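Local coordinates for protein ferredoxin--NADP reductase, apicoplast (Plasmodium falciparum, PDB 3JQQ) that transfers electrons between ferredoxin and NADP(H) through a bound FAD in the apicoplast, and may serve the last step of isoprenoid precursor synthesis there, at residues Ile182-Phe193 with Tyr207-Tyr215. The protein carries 1 engineered substitution. Sequence-based numbering, arbitrary orientation.
Sequences ISPYISFLKKLF and YTGYITIYY
Ile182 lies over a face of the Tyr215 ring in a CH-pi contact, its CB 3.9 Å from the ring centroid and 26° off the normal. CG1 of Ile182 is anti to the backbone N (chi1 -169°), and a further turn about chi2 (81°) brings CD1 to the ring, 4.0 Å from Tyr215 CG. At the other end of the interface, Phe193 and Tyr207 form an offset edge-to-face pair with centroids 5.7 Å apart. Phe193 CE1 comes to the edge of the Tyr207 ring, 3.8 Å from Tyr207 CD2, while Leu192 CD2 sits over the centre of one Tyr207 face.

Apolar contacts fill the middle. CD1 of Ile211 meets Leu189 CD2 at 3.7 Å and also touches Leu192 CD1 and Phe193 CZ. Leu189 branches across two strand residues, its CD1 meeting Ile213 CD1 tip to tip at 4.1 Å.

No hydrogen bond joins the segments; Tyr207 OH is satisfied by Thr171 O. Helix 183-192 runs nearly antiparallel to strand 211-215 and follows strand 173-178, the parallel neighbour of 211-217, giving the beta-alpha-beta crossover of the NADP-binding domain. The wholly buried, apolar chemistry implies that the helix is held against 207-215 by side-chain fit, while the Tyr215 hydroxyl, bonded to Gly179 O and Leu224 N, links this core to Gly179, which lines the pocket of the bound adenosine-2'-5'-diphosphate.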
ATOM      1  N   ILE B 182     -13.762   0.244   4.939  1.00 19.29           N
ATOM      2  CA  ILE B 182     -15.077   0.281   5.573  1.00 19.39           C
ATOM      3  C   ILE B 182     -15.952  -0.858   5.038  1.00 19.42           C
ATOM      4  O   ILE B 182     -16.935  -1.250   5.666  1.00 19.39           O
ATOM      5  CB  ILE B 182     -15.774   1.653   5.386  1.00 19.37           C
ATOM      6  CG1 ILE B 182     -17.014   1.760   6.282  1.00 19.44           C
ATOM      7  CG2 ILE B 182     -16.135   1.880   3.926  1.00 19.23           C
ATOM      8  CD1 ILE B 182     -16.712   2.119   7.722  1.00 19.05           C
ATOM      9  N   SER B 183     -15.562  -1.403   3.888  1.00 19.47           N
ATOM     10  CA  SER B 183     -16.361  -2.405   3.180  1.00 19.61           C
ATOM     11  C   SER B 183     -16.927  -3.544   4.037  1.00 19.87           C
ATOM     12  O   SER B 183     -18.140  -3.749   4.058  1.00 20.11           O
ATOM     13  CB  SER B 183     -15.590  -2.962   1.980  1.00 19.48           C
ATOM     14  OG  SER B 183     -15.699  -2.088   0.869  1.00 19.15           O
ATOM     15  N   PRO B 184     -16.061  -4.297   4.734  1.00 20.03           N
ATOM     16  CA  PRO B 184     -16.600  -5.402   5.528  1.00 20.19           C
ATOM     17  C   PRO B 184     -17.486  -4.918   6.674  1.00 20.39           C
ATOM     18  O   PRO B 184     -18.327  -5.673   7.164  1.00 20.34           O
ATOM     19  CB  PRO B 184     -15.345  -6.087   6.079  1.00 20.22           C
ATOM     20  CG  PRO B 184     -14.296  -5.031   6.062  1.00 20.15           C
ATOM     21  CD  PRO B 184     -14.598  -4.188   4.855  1.00 20.03           C
ATOM     22  N   TYR B 185     -17.298  -3.672   7.099  1.00 20.59           N
ATOM     23  CA  TYR B 185     -18.128  -3.112   8.159  1.00 21.01           C
ATOM     24  C   TYR B 185     -19.522  -2.790   7.633  1.00 21.39           C
ATOM     25  O   TYR B 185     -20.512  -2.897   8.362  1.00 21.42           O
ATOM     26  CB  TYR B 185     -17.475  -1.871   8.771  1.00 20.91           C
ATOM     27  CG  TYR B 185     -16.103  -2.129   9.355  1.00 20.76           C
ATOM     28  CD1 TYR B 185     -15.069  -1.221   9.173  1.00 20.43           C
ATOM     29  CD2 TYR B 185     -15.841  -3.287  10.077  1.00 20.55           C
ATOM     30  CE1 TYR B 185     -13.813  -1.452   9.705  1.00 20.33           C
ATOM     31  CE2 TYR B 185     -14.586  -3.530  10.611  1.00 20.29           C
ATOM     32  CZ  TYR B 185     -13.576  -2.609  10.423  1.00 20.46           C
ATOM     33  OH  TYR B 185     -12.325  -2.846  10.952  1.00 19.84           O
ATOM     34  N   ILE B 186     -19.594  -2.395   6.365  1.00 21.87           N
ATOM     35  CA  ILE B 186     -20.874  -2.196   5.697  1.00 22.33           C
ATOM     36  C   ILE B 186     -21.600  -3.535   5.601  1.00 22.93           C
ATOM     37  O   ILE B 186     -22.810  -3.617   5.820  1.00 22.86           O
ATOM     38  CB  ILE B 186     -20.689  -1.608   4.283  1.00 22.31           C
ATOM     39  CG1 ILE B 186     -19.989  -0.244   4.358  1.00 22.01           C
ATOM     40  CG2 ILE B 186     -22.026  -1.496   3.565  1.00 22.04           C
ATOM     41  CD1 ILE B 186     -20.632   0.731   5.325  1.00 20.99           C
ATOM     42  N   SER B 187     -20.847  -4.583   5.278  1.00 23.53           N
ATOM     43  CA  SER B 187     -21.391  -5.934   5.205  1.00 24.30           C
ATOM     44  C   SER B 187     -21.953  -6.347   6.561  1.00 24.80           C
ATOM     45  O   SER B 187     -23.094  -6.814   6.667  1.00 24.77           O
ATOM     46  CB  SER B 187     -20.305  -6.916   4.764  1.00 24.34           C
ATOM     47  OG  SER B 187     -20.792  -8.247   4.740  1.00 24.68           O
ATOM     48  N   PHE B 188     -21.147  -6.167   7.602  1.00 25.54           N
ATOM     49  CA  PHE B 188     -21.587  -6.444   8.962  1.00 26.33           C
ATOM     50  C   PHE B 188     -22.893  -5.721   9.299  1.00 26.97           C
ATOM     51  O   PHE B 188     -23.841  -6.332   9.798  1.00 26.98           O
ATOM     52  CB  PHE B 188     -20.509  -6.053   9.977  1.00 26.21           C
ATOM     53  CG  PHE B 188     -19.243  -6.856   9.869  1.00 26.18           C
ATOM     54  CD1 PHE B 188     -18.075  -6.407  10.466  1.00 26.21           C
ATOM     55  CD2 PHE B 188     -19.215  -8.051   9.166  1.00 26.36           C
ATOM     56  CE1 PHE B 188     -16.906  -7.137  10.375  1.00 26.36           C
ATOM     57  CE2 PHE B 188     -18.044  -8.786   9.067  1.00 26.19           C
ATOM     58  CZ  PHE B 188     -16.890  -8.328   9.674  1.00 26.35           C
ATOM     59  N   LEU B 189     -22.932  -4.417   9.032  1.00 27.80           N
ATOM     60  CA  LEU B 189     -24.090  -3.599   9.396  1.00 28.69           C
ATOM     61  C   LEU B 189     -25.349  -4.043   8.666  1.00 29.40           C
ATOM     62  O   LEU B 189     -26.443  -4.032   9.232  1.00 29.49           O
ATOM     63  CB  LEU B 189     -23.816  -2.115   9.116  1.00 28.64           C
ATOM     64  CG  LEU B 189     -22.772  -1.407   9.985  1.00 28.58           C
ATOM     65  CD1 LEU B 189     -22.505  -0.005   9.454  1.00 28.03           C
ATOM     66  CD2 LEU B 189     -23.222  -1.353  11.438  1.00 28.52           C
ATOM     67  N   LYS B 190     -25.190  -4.430   7.405  1.00 30.26           N
ATOM     68  CA  LYS B 190     -26.319  -4.898   6.614  1.00 31.04           C
ATOM     69  C   LYS B 190     -26.896  -6.185   7.193  1.00 31.61           C
ATOM     70  O   LYS B 190     -28.107  -6.394   7.159  1.00 31.73           O
ATOM     71  CB  LYS B 190     -25.919  -5.083   5.147  1.00 31.00           C
ATOM     72  CG  LYS B 190     -25.755  -3.771   4.391  1.00 30.90           C
ATOM     73  CD  LYS B 190     -25.167  -3.995   3.003  1.00 30.99           C
ATOM     74  CE  LYS B 190     -25.094  -2.696   2.216  1.00 30.59           C
ATOM     75  NZ  LYS B 190     -24.412  -2.890   0.910  1.00 30.67           N
ATOM     76  N   LYS B 191     -26.034  -7.044   7.733  1.00 32.32           N
ATOM     77  CA  LYS B 191     -26.514  -8.260   8.383  1.00 33.00           C
ATOM     78  C   LYS B 191     -27.167  -7.957   9.729  1.00 33.36           C
ATOM     79  O   LYS B 191     -28.263  -8.435  10.017  1.00 33.45           O
ATOM     80  CB  LYS B 191     -25.390  -9.280   8.576  1.00 33.09           C
ATOM     81  CG  LYS B 191     -25.817 -10.485   9.408  1.00 33.21           C
ATOM     82  CD  LYS B 191     -24.667 -11.447   9.657  1.00 33.77           C
ATOM     83  CE  LYS B 191     -25.053 -12.512  10.678  1.00 33.97           C
ATOM     84  NZ  LYS B 191     -26.217 -13.332  10.233  1.00 34.08           N
ATOM     85  N   LEU B 192     -26.489  -7.159  10.548  1.00 33.78           N
ATOM     86  CA  LEU B 192     -26.949  -6.879  11.906  1.00 34.19           C
ATOM     87  C   LEU B 192     -28.258  -6.091  11.937  1.00 34.41           C
ATOM     88  O   LEU B 192     -29.162  -6.408  12.711  1.00 34.61           O
ATOM     89  CB  LEU B 192     -25.867  -6.131  12.695  1.00 34.23           C
ATOM     90  CG  LEU B 192     -24.506  -6.816  12.856  1.00 34.38           C
ATOM     91  CD1 LEU B 192     -23.441  -5.812  13.283  1.00 34.51           C
ATOM     92  CD2 LEU B 192     -24.581  -7.968  13.847  1.00 34.82           C
ATOM     93  N   PHE B 193     -28.357  -5.068  11.096  1.00 34.59           N
ATOM     94  CA  PHE B 193     -29.527  -4.191  11.097  1.00 34.68           C
ATOM     95  C   PHE B 193     -30.571  -4.589  10.053  1.00 34.74           C
ATOM     96  O   PHE B 193     -31.517  -3.844   9.798  1.00 34.76           O
ATOM     97  CB  PHE B 193     -29.110  -2.732  10.898  1.00 34.67           C
ATOM     98  CG  PHE B 193     -28.305  -2.168  12.038  1.00 34.90           C
ATOM     99  CD1 PHE B 193     -28.806  -2.174  13.329  1.00 34.93           C
ATOM    100  CD2 PHE B 193     -27.052  -1.616  11.813  1.00 34.84           C
ATOM    101  CE1 PHE B 193     -28.068  -1.652  14.377  1.00 35.19           C
ATOM    102  CE2 PHE B 193     -26.312  -1.090  12.854  1.00 35.06           C
ATOM    103  CZ  PHE B 193     -26.820  -1.107  14.138  1.00 35.21           C
ATOM    104  N   TYR B 207     -31.371  -6.823  16.616  1.00 43.56           N
ATOM    105  CA  TYR B 207     -30.056  -6.565  17.187  1.00 43.48           C
ATOM    106  C   TYR B 207     -30.045  -5.241  17.940  1.00 43.34           C
ATOM    107  O   TYR B 207     -30.522  -4.226  17.431  1.00 43.45           O
ATOM    108  CB  TYR B 207     -28.987  -6.566  16.092  1.00 43.55           C
ATOM    109  CG  TYR B 207     -27.636  -6.069  16.552  1.00 43.62           C
ATOM    110  CD1 TYR B 207     -26.855  -6.822  17.418  1.00 43.53           C
ATOM    111  CD2 TYR B 207     -27.140  -4.847  16.116  1.00 43.59           C
ATOM    112  CE1 TYR B 207     -25.619  -6.370  17.840  1.00 43.52           C
ATOM    113  CE2 TYR B 207     -25.905  -4.389  16.533  1.00 43.63           C
ATOM    114  CZ  TYR B 207     -25.150  -5.154  17.394  1.00 43.57           C
ATOM    115  OH  TYR B 207     -23.920  -4.699  17.812  1.00 43.53           O
ATOM    116  N   THR B 208     -29.500  -5.252  19.152  1.00 43.00           N
ATOM    117  CA  THR B 208     -29.499  -4.052  19.985  1.00 42.61           C
ATOM    118  C   THR B 208     -28.198  -3.843  20.768  1.00 42.10           C
ATOM    119  O   THR B 208     -28.219  -3.367  21.903  1.00 42.11           O
ATOM    120  CB  THR B 208     -30.710  -4.026  20.944  1.00 42.74           C
ATOM    121  OG1 THR B 208     -30.941  -5.340  21.470  1.00 42.83           O
ATOM    122  CG2 THR B 208     -31.958  -3.563  20.205  1.00 42.78           C
ATOM    123  N   GLY B 209     -27.072  -4.194  20.152  1.00 41.38           N
ATOM    124  CA  GLY B 209     -25.761  -3.912  20.733  1.00 40.37           C
ATOM    125  C   GLY B 209     -25.296  -2.516  20.355  1.00 39.63           C
ATOM    126  O   GLY B 209     -26.010  -1.788  19.666  1.00 39.61           O
ATOM    127  N   TYR B 210     -24.105  -2.134  20.804  1.00 38.84           N
ATOM    128  CA  TYR B 210     -23.571  -0.814  20.478  1.00 37.97           C
ATOM    129  C   TYR B 210     -22.331  -0.904  19.597  1.00 36.96           C
ATOM    130  O   TYR B 210     -21.390  -1.638  19.901  1.00 36.89           O
ATOM    131  CB  TYR B 210     -23.266  -0.011  21.745  1.00 38.26           C
ATOM    132  CG  TYR B 210     -23.231   1.485  21.510  1.00 39.22           C
ATOM    133  CD1 TYR B 210     -24.332   2.147  20.983  1.00 40.10           C
ATOM    134  CD2 TYR B 210     -22.103   2.237  21.821  1.00 40.03           C
ATOM    135  CE1 TYR B 210     -24.311   3.510  20.764  1.00 40.60           C
ATOM    136  CE2 TYR B 210     -22.070   3.606  21.605  1.00 40.55           C
ATOM    137  CZ  TYR B 210     -23.181   4.235  21.077  1.00 40.78           C
ATOM    138  OH  TYR B 210     -23.162   5.599  20.862  1.00 41.41           O
ATOM    139  N   ILE B 211     -22.342  -0.149  18.505  1.00 35.65           N
ATOM    140  CA  ILE B 211     -21.234  -0.150  17.550  1.00 34.34           C
ATOM    141  C   ILE B 211     -20.578   1.223  17.468  1.00 33.38           C
ATOM    142  O   ILE B 211     -21.252   2.234  17.271  1.00 33.30           O
ATOM    143  CB  ILE B 211     -21.716  -0.570  16.148  1.00 34.40           C
ATOM    144  CG1 ILE B 211     -22.323  -1.981  16.197  1.00 34.24           C
ATOM    145  CG2 ILE B 211     -20.572  -0.500  15.144  1.00 34.37           C
ATOM    146  CD1 ILE B 211     -23.129  -2.340  14.967  1.00 34.23           C
ATOM    147  N   THR B 212     -19.260   1.255  17.630  1.00 32.11           N
ATOM    148  CA  THR B 212     -18.506   2.494  17.509  1.00 30.92           C
ATOM    149  C   THR B 212     -17.581   2.413  16.305  1.00 30.02           C
ATOM    150  O   THR B 212     -16.751   1.510  16.206  1.00 29.93           O
ATOM    151  CB  THR B 212     -17.669   2.780  18.767  1.00 30.97           C
ATOM    152  OG1 THR B 212     -18.476   2.590  19.936  1.00 31.20           O
ATOM    153  CG2 THR B 212     -17.142   4.208  18.741  1.00 30.78           C
ATOM    154  N   ILE B 213     -17.730   3.361  15.388  1.00 28.91           N
ATOM    155  CA  ILE B 213     -16.974   3.332  14.148  1.00 27.71           C
ATOM    156  C   ILE B 213     -15.980   4.480  14.062  1.00 27.00           C
ATOM    157  O   ILE B 213     -16.339   5.644  14.235  1.00 26.94           O
ATOM    158  CB  ILE B 213     -17.909   3.366  12.927  1.00 27.71           C
ATOM    159  CG1 ILE B 213     -18.993   2.296  13.070  1.00 27.49           C
ATOM    160  CG2 ILE B 213     -17.117   3.172  11.643  1.00 27.58           C
ATOM    161  CD1 ILE B 213     -19.718   1.985  11.785  1.00 27.70           C
ATOM    162  N   TYR B 214     -14.723   4.136  13.806  1.00 26.11           N
ATOM    163  CA  TYR B 214     -13.679   5.122  13.579  1.00 25.37           C
ATOM    164  C   TYR B 214     -13.222   4.990  12.134  1.00 24.53           C
ATOM    165  O   TYR B 214     -12.658   3.967  11.745  1.00 24.55           O
ATOM    166  CB  TYR B 214     -12.508   4.898  14.533  1.00 25.60           C
ATOM    167  CG  TYR B 214     -12.876   4.992  15.998  1.00 26.34           C
ATOM    168  CD1 TYR B 214     -13.044   3.848  16.767  1.00 27.04           C
ATOM    169  CD2 TYR B 214     -13.050   6.225  16.611  1.00 27.16           C
ATOM    170  CE1 TYR B 214     -13.376   3.931  18.108  1.00 27.64           C
ATOM    171  CE2 TYR B 214     -13.383   6.317  17.950  1.00 27.83           C
ATOM    172  CZ  TYR B 214     -13.545   5.167  18.692  1.00 27.95           C
ATOM    173  OH  TYR B 214     -13.874   5.257  20.024  1.00 28.71           O
ATOM    174  N   TYR B 215     -13.471   6.022  11.339  1.00 23.49           N
ATOM    175  CA  TYR B 215     -13.301   5.918   9.899  1.00 22.61           C
ATOM    176  C   TYR B 215     -12.465   7.071   9.361  1.00 22.44           C
ATOM    177  O   TYR B 215     -12.867   8.233   9.428  1.00 22.48           O
ATOM    178  CB  TYR B 215     -14.679   5.863   9.228  1.00 22.42           C
ATOM    179  CG  TYR B 215     -14.680   5.585   7.740  1.00 21.20           C
ATOM    180  CD1 TYR B 215     -13.624   4.923   7.128  1.00 19.59           C
ATOM    181  CD2 TYR B 215     -15.764   5.959   6.951  1.00 20.30           C
ATOM    182  CE1 TYR B 215     -13.637   4.665   5.770  1.00 18.26           C
ATOM    183  CE2 TYR B 215     -15.786   5.706   5.594  1.00 19.26           C
ATOM    184  CZ  TYR B 215     -14.719   5.058   5.008  1.00 18.81           C
ATOM    185  OH  TYR B 215     -14.740   4.800   3.655  1.00 18.31           O
TER